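Local coordinates for Lmo2446 protein (Listeria monocytogenes serovar 1/2a, PDB 5I0D), which is a multidomain protein of the glycoside hydrolase family 31 type, with a TIM-barrel domain and a C-terminal family 6 carbohydrate-binding module, at residues Q877-E882 with N937-E942; G959-G964 with F1056-I1061. All blocks are in the same frame, centred on the assembly; numbering follows the deposited sequence.

Contact 1. Residues Q877-E882 with N937-E942; sequences QVFSTE and NHAPYE. With CA (calcium ion), chain S.
Phe-879 lays its ring against the methyl group of Ala-939, whose CB stands 3.4 Å from the ring centroid and only 9° off the ring normal, a centred CH-pi contact. All six ring carbons lie at similar range from that CB, so the methyl sits over the middle of one face. With CG anti to the backbone N (chi1 -169°), the ring is carried to Ala-939 CB. A water donates to Phe-879 O and accepts from Ala-939 N. Two direct hydrogen bonds follow at Thr-881. Its N donates to Asn-937 O (2.9 Å, 166° at the hydrogen), tilted from the carbonyl plane, while Asn-937 N gives its hydrogen to Thr-881 OG1 at 2.8 Å. The other branch, CG2, turns to His-938 O at 3.4 Å and to the ring of Pro-940. The contact thus joins the end of strand 874-879, in a mixed beta sheet, to the loop after strand 929-934 that leads into strand 941-942, which pairs with strand 1054-1062 in the sheet of the family 6 carbohydrate-binding module; the touching parts 879-881 and 937-940 run roughly at right angles. Within 937-942, His-938 ND1 donates to Ala-939 O (2.7 Å) on a lone pair in the carbonyl plane, and NE2 bonds to Glu-767, which fixes the imidazole from two sides. Ser-880 OG donates to Thr-881 O and also bonds with Thr-918 OG1 of the neighbouring strand.

Contact 2. Residues G959-G964 with F1056-I1061; sequences GYTGTG and FDHVVI. With CA (calcium ion), chain S; GLC (alpha-D-glucopyranose), chain C.
The imidazole of His-1058 is met at its edge by Thr-961 OG1, which lies close to the ring plane, 2.6 Å from ND1; the hydrogen bond runs from ND1 to the hydroxyl. Thr-961 CG2 also approaches this end of the ring, 3.8 Å from His-1058 CE1. A second flat group, the phenol ring of Tyr-960, has Gly-964 CA over one face, offset toward the rim, and Gly-962 O at its edge, so the loop packs back on one face and an edge of its own ring. The carboxylate of Asp-1057 is the third. Thr-961 N donates to the syn side of OD2 (3.1 Å, 167° at the hydrogen), 16° out of the carboxylate plane, with a weaker branch to OD1. OD2 also receives a salt bridge from Arg-994, while OD1 binds the calcium ion at 2.3 Å. A chi1 of -179° swings the carboxylate away from the backbone N and next to the carbonyl carbon, so that OD1 and Asp-1057 O can both reach the ion, the latter at 2.4 Å. Thr-961 O and Gly-964 O supply two further ligands from the loop; Glu-942 and Glu-944 complete the site. Asp-1057 and His-1058 both face Arg-994 in a classic beta bulge of strand 1054-1062, where the strand presents acid and imidazole to the loop. Thr-963, whose CB points away from the strand, shares through OG1 a hydrogen bond with O3 of alpha-D-glucopyranose (2.8 Å). The two carboxylate oxygens therefore have divided roles, OD1 for the metal and OD2 chiefly for Arg-994 and the loop amide; the calcium ion and arginine would probably stabilise the negative charge of Asp-1057.

Contacts 1 and 2 follow one another along the chain, with centres 10 Å apart, and meet where strand 941-942 pairs antiparallel with strand 1054-1062. Tyr-941 N lies 2.8 Å from Val-1059 O, a probable backbone hydrogen bond of that pairing. Glu-942 bridges the two contacts: OE1 binds the calcium ion at 2.3 Å, while OE2 lies 2.6 Å from Thr-961 OG1, a probable hydrogen bond, and also bonds to Asn-916. The metal therefore joins strand 941-942 of contact 1 to the loop 959-964 and strand 1054-1062 of contact 2. Thr-963 holds one alpha-D-glucopyranose, while a different one lies about 9 Å from the Phe-879 side chain.

Contact 1. Residues Q877-E882 with N937-E942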
loop_
_atom_site.group_PDB
_atom_site.type_symbol
_atom_site.label_atom_id
_atom_site.label_comp_id
_atom_site.label_asym_id
_atom_site.label_seq_id
_atom_site.Cartn_x
_atom_site.Cartn_y
_atom_site.Cartn_z
ATOM N N GLN A 877 -2.812 -22.119 -21.337
ATOM C CA GLN A 877 -1.555 -21.811 -22.052
ATOM C C GLN A 877 -0.411 -22.347 -21.196
ATOM O O GLN A 877 -0.020 -21.698 -20.231
ATOM C CB GLN A 877 -1.389 -20.305 -22.289
ATOM C CG GLN A 877 -2.358 -19.723 -23.302
ATOM C CD GLN A 877 -2.054 -18.263 -23.628
ATOM O OE1 GLN A 877 -1.468 -17.534 -22.822
ATOM N NE2 GLN A 877 -2.461 -17.829 -24.816
ATOM N N VAL A 878 0.125 -23.514 -21.563
ATOM C CA VAL A 878 1.119 -24.218 -20.749
ATOM C C VAL A 878 2.498 -23.997 -21.357
ATOM O O VAL A 878 2.741 -24.319 -22.522
ATOM C CB VAL A 878 0.809 -25.726 -20.683
ATOM C CG1 VAL A 878 1.753 -26.448 -19.712
ATOM C CG2 VAL A 878 -0.644 -25.946 -20.291
ATOM N N PHE A 879 3.391 -23.443 -20.551
ATOM C CA PHE A 879 4.777 -23.198 -20.934
ATOM C C PHE A 879 5.446 -24.566 -20.986
ATOM O O PHE A 879 5.615 -25.225 -19.959
ATOM C CB PHE A 879 5.431 -22.298 -19.887
ATOM C CG PHE A 879 6.775 -21.738 -20.272
ATOM C CD1 PHE A 879 6.946 -20.984 -21.422
ATOM C CD2 PHE A 879 7.867 -21.913 -19.427
ATOM C CE1 PHE A 879 8.183 -20.425 -21.730
ATOM C CE2 PHE A 879 9.111 -21.370 -19.747
ATOM C CZ PHE A 879 9.263 -20.634 -20.889
ATOM N N SER A 880 5.783 -24.996 -22.193
ATOM C CA SER A 880 6.341 -26.327 -22.432
ATOM C C SER A 880 6.863 -26.401 -23.867
ATOM O O SER A 880 6.680 -25.463 -24.635
ATOM C CB SER A 880 5.266 -27.415 -22.228
ATOM O OG SER A 880 4.265 -27.370 -23.230
ATOM N N THR A 881 7.475 -27.537 -24.217
ATOM C CA THR A 881 7.681 -27.888 -25.610
ATOM C C THR A 881 6.364 -28.424 -26.185
ATOM O O THR A 881 5.411 -28.684 -25.448
ATOM C CB THR A 881 8.790 -28.955 -25.809
ATOM O OG1 THR A 881 8.458 -30.172 -25.119
ATOM C CG2 THR A 881 10.131 -28.435 -25.325
ATOM N N GLU A 882 6.325 -28.587 -27.497
ATOM C CA GLU A 882 5.104 -29.020 -28.181
ATOM C C GLU A 882 4.740 -30.468 -27.827
ATOM O O GLU A 882 5.553 -31.347 -27.992
ATOM C CB GLU A 882 5.271 -28.893 -29.689
ATOM C CG GLU A 882 4.014 -29.229 -30.477
ATOM C CD GLU A 882 4.180 -29.031 -31.969
ATOM O OE1 GLU A 882 5.216 -28.465 -32.408
ATOM O OE2 GLU A 882 3.275 -29.497 -32.710
ATOM N N ASN A 937 8.242 -31.538 -22.671
ATOM C CA ASN A 937 9.344 -31.194 -21.798
ATOM C C ASN A 937 9.293 -29.753 -21.370
ATOM O O ASN A 937 8.501 -28.949 -21.900
ATOM C CB ASN A 937 10.649 -31.492 -22.490
ATOM C CG ASN A 937 10.890 -32.984 -22.589
ATOM O OD1 ASN A 937 10.814 -33.532 -23.657
ATOM N ND2 ASN A 937 11.142 -33.641 -21.455
ATOM N N HIS A 938 10.136 -29.424 -20.401
ATOM C CA HIS A 938 10.298 -28.031 -20.036
ATOM C C HIS A 938 10.496 -27.215 -21.305
ATOM O O HIS A 938 11.174 -27.664 -22.235
ATOM C CB HIS A 938 11.479 -27.855 -19.082
ATOM C CG HIS A 938 11.626 -26.458 -18.567
ATOM N ND1 HIS A 938 12.143 -25.433 -19.331
ATOM C CD2 HIS A 938 11.309 -25.915 -17.369
ATOM C CE1 HIS A 938 12.160 -24.320 -18.613
ATOM N NE2 HIS A 938 11.676 -24.592 -17.412
ATOM N N ALA A 939 9.903 -26.019 -21.354
ATOM C CA ALA A 939 10.029 -25.165 -22.514
ATOM C C ALA A 939 11.508 -24.945 -22.880
ATOM O O ALA A 939 12.371 -24.947 -21.995
ATOM C CB ALA A 939 9.362 -23.820 -22.294
ATOM N N PRO A 940 11.785 -24.750 -24.177
ATOM C CA PRO A 940 13.146 -24.509 -24.598
ATOM C C PRO A 940 13.768 -23.286 -23.953
ATOM O O PRO A 940 13.066 -22.332 -23.602
ATOM C CB PRO A 940 13.024 -24.284 -26.108
ATOM C CG PRO A 940 11.704 -24.831 -26.489
ATOM C CD PRO A 940 10.842 -24.625 -25.300
ATOM N N TYR A 941 15.086 -23.352 -23.820
ATOM C CA TYR A 941 15.913 -22.218 -23.514
ATOM C C TYR A 941 16.366 -21.630 -24.850
ATOM O O TYR A 941 17.204 -22.211 -25.539
ATOM C CB TYR A 941 17.123 -22.665 -22.691
ATOM C CG TYR A 941 16.756 -23.029 -21.280
ATOM C CD1 TYR A 941 16.302 -24.311 -20.953
ATOM C CD2 TYR A 941 16.862 -22.086 -20.262
ATOM C CE1 TYR A 941 15.945 -24.637 -19.647
ATOM C CE2 TYR A 941 16.527 -22.397 -18.961
ATOM C CZ TYR A 941 16.056 -23.654 -18.658
ATOM O OH TYR A 941 15.784 -23.912 -17.340
ATOM N N GLU A 942 15.771 -20.499 -25.229
ATOM C CA GLU A 942 16.079 -19.893 -26.534
ATOM C C GLU A 942 17.503 -19.333 -26.573
ATOM O O GLU A 942 17.907 -18.592 -25.685
ATOM C CB GLU A 942 15.082 -18.791 -26.873
ATOM C CG GLU A 942 13.638 -19.253 -27.003
ATOM C CD GLU A 942 13.445 -20.320 -28.065
ATOM O OE1 GLU A 942 14.271 -20.377 -28.991
ATOM O OE2 GLU A 942 12.464 -21.097 -27.983
HETATM CA CA CA S . 15.109 -19.549 -30.976
HETATM O O HOH W 1 8.210 -25.427 -19.003
#

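Contact 2. Residues G959-G964 with F1056-I1061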
loop_
_atom_site.group_PDB
_atom_site.type_symbol
_atom_site.label_atom_id
_atom_site.label_comp_id
_atom_site.label_asym_id
_atom_site.label_seq_id
_atom_site.Cartn_x
_atom_site.Cartn_y
_atom_site.Cartn_z
ATOM N N GLY A 959 10.910 -21.510 -38.998
ATOM C CA GLY A 959 10.802 -22.773 -38.260
ATOM C C GLY A 959 11.491 -22.805 -36.907
ATOM O O GLY A 959 11.387 -23.800 -36.195
ATOM N N TYR A 960 12.209 -21.738 -36.565
ATOM C CA TYR A 960 12.766 -21.543 -35.218
ATOM C C TYR A 960 11.664 -21.406 -34.165
ATOM O O TYR A 960 10.525 -21.017 -34.466
ATOM C CB TYR A 960 13.676 -20.295 -35.149
ATOM C CG TYR A 960 12.997 -19.027 -35.624
ATOM C CD1 TYR A 960 12.146 -18.325 -34.793
ATOM C CD2 TYR A 960 13.163 -18.567 -36.932
ATOM C CE1 TYR A 960 11.496 -17.185 -35.222
ATOM C CE2 TYR A 960 12.511 -17.421 -37.391
ATOM C CZ TYR A 960 11.679 -16.729 -36.523
ATOM O OH TYR A 960 11.011 -15.604 -36.914
ATOM N N THR A 961 12.011 -21.731 -32.931
ATOM C CA THR A 961 11.183 -21.350 -31.788
ATOM C C THR A 961 11.694 -20.011 -31.248
ATOM O O THR A 961 12.824 -19.567 -31.550
ATOM C CB THR A 961 11.173 -22.424 -30.685
ATOM O OG1 THR A 961 12.490 -22.579 -30.168
ATOM C CG2 THR A 961 10.688 -23.772 -31.228
ATOM N N GLY A 962 10.840 -19.380 -30.443
ATOM C CA GLY A 962 11.131 -18.072 -29.897
ATOM C C GLY A 962 11.023 -17.051 -31.002
ATOM O O GLY A 962 10.219 -17.207 -31.917
ATOM N N THR A 963 11.854 -16.015 -30.919
ATOM C CA THR A 963 11.839 -14.893 -31.863
ATOM C C THR A 963 12.893 -15.025 -32.965
ATOM O O THR A 963 12.934 -14.211 -33.875
ATOM C CB THR A 963 12.107 -13.557 -31.138
ATOM O OG1 THR A 963 13.405 -13.598 -30.523
ATOM C CG2 THR A 963 11.023 -13.286 -30.089
ATOM N N GLY A 964 13.742 -16.040 -32.877
ATOM C CA GLY A 964 14.776 -16.247 -33.887
ATOM C C GLY A 964 15.814 -17.257 -33.467
ATOM O O GLY A 964 15.481 -18.269 -32.859
ATOM N N PHE A 1056 21.744 -21.301 -34.447
ATOM C CA PHE A 1056 21.508 -21.994 -33.162
ATOM C C PHE A 1056 20.159 -21.518 -32.621
ATOM O O PHE A 1056 20.007 -20.361 -32.262
ATOM C CB PHE A 1056 22.672 -21.649 -32.231
ATOM C CG PHE A 1056 22.666 -22.329 -30.871
ATOM C CD1 PHE A 1056 21.819 -23.397 -30.542
ATOM C CD2 PHE A 1056 23.596 -21.921 -29.919
ATOM C CE1 PHE A 1056 21.875 -23.979 -29.275
ATOM C CE2 PHE A 1056 23.670 -22.521 -28.665
ATOM C CZ PHE A 1056 22.804 -23.547 -28.341
ATOM N N ASP A 1057 19.187 -22.418 -32.580
ATOM C CA ASP A 1057 17.813 -22.034 -32.276
ATOM C C ASP A 1057 17.495 -21.993 -30.779
ATOM O O ASP A 1057 16.901 -20.993 -30.282
ATOM C CB ASP A 1057 16.834 -22.972 -32.986
ATOM C CG ASP A 1057 15.393 -22.599 -32.732
ATOM O OD1 ASP A 1057 15.147 -21.437 -32.331
ATOM O OD2 ASP A 1057 14.526 -23.478 -32.909
ATOM N N HIS A 1058 17.835 -23.114 -30.118
ATOM C CA HIS A 1058 17.520 -23.353 -28.703
ATOM C C HIS A 1058 18.187 -24.605 -28.160
ATOM O O HIS A 1058 18.696 -25.433 -28.930
ATOM C CB HIS A 1058 15.982 -23.429 -28.451
ATOM C CG HIS A 1058 15.288 -24.656 -28.990
ATOM N ND1 HIS A 1058 14.129 -24.576 -29.724
ATOM C CD2 HIS A 1058 15.533 -25.983 -28.837
ATOM C CE1 HIS A 1058 13.711 -25.787 -30.039
ATOM N NE2 HIS A 1058 14.546 -26.662 -29.516
ATOM N N VAL A 1059 18.126 -24.750 -26.835
ATOM C CA VAL A 1059 18.330 -26.044 -26.191
ATOM C C VAL A 1059 17.104 -26.441 -25.397
ATOM O O VAL A 1059 16.376 -25.581 -24.898
ATOM C CB VAL A 1059 19.604 -26.107 -25.304
ATOM C CG1 VAL A 1059 20.834 -25.747 -26.114
ATOM C CG2 VAL A 1059 19.532 -25.220 -24.084
ATOM N N VAL A 1060 16.905 -27.743 -25.261
ATOM C CA VAL A 1060 15.842 -28.316 -24.452
ATOM C C VAL A 1060 16.515 -29.324 -23.534
ATOM O O VAL A 1060 17.388 -30.085 -23.976
ATOM C CB VAL A 1060 14.779 -29.015 -25.327
ATOM C CG1 VAL A 1060 13.839 -29.882 -24.502
ATOM C CG2 VAL A 1060 13.993 -27.994 -26.130
ATOM N N ILE A 1061 16.101 -29.335 -22.273
ATOM C CA ILE A 1061 16.562 -30.314 -21.306
ATOM C C ILE A 1061 15.460 -31.323 -21.063
ATOM O O ILE A 1061 14.315 -30.949 -20.771
ATOM C CB ILE A 1061 16.928 -29.632 -19.977
ATOM C CG1 ILE A 1061 17.978 -28.549 -20.189
ATOM C CG2 ILE A 1061 17.396 -30.647 -18.939
ATOM C CD1 ILE A 1061 19.266 -29.020 -20.842
HETATM CA CA CA S . 15.109 -19.549 -30.976
HETATM C C1 GLC C . 16.714 -10.867 -27.650
HETATM C C2 GLC C . 15.858 -11.291 -28.849
HETATM C C3 GLC C . 14.684 -10.347 -29.052
HETATM C C4 GLC C . 13.905 -10.150 -27.754
HETATM C C5 GLC C . 14.832 -9.776 -26.610
HETATM C C6 GLC C . 14.087 -9.728 -25.295
HETATM O O1 GLC C . 17.399 -9.636 -27.898
HETATM O O2 GLC C . 16.650 -11.327 -30.042
HETATM O O3 GLC C . 13.804 -10.897 -30.039
HETATM O O4 GLC C . 12.921 -9.130 -27.932
HETATM O O5 GLC C . 15.891 -10.739 -26.481
HETATM O O6 GLC C . 15.019 -9.249 -24.331
#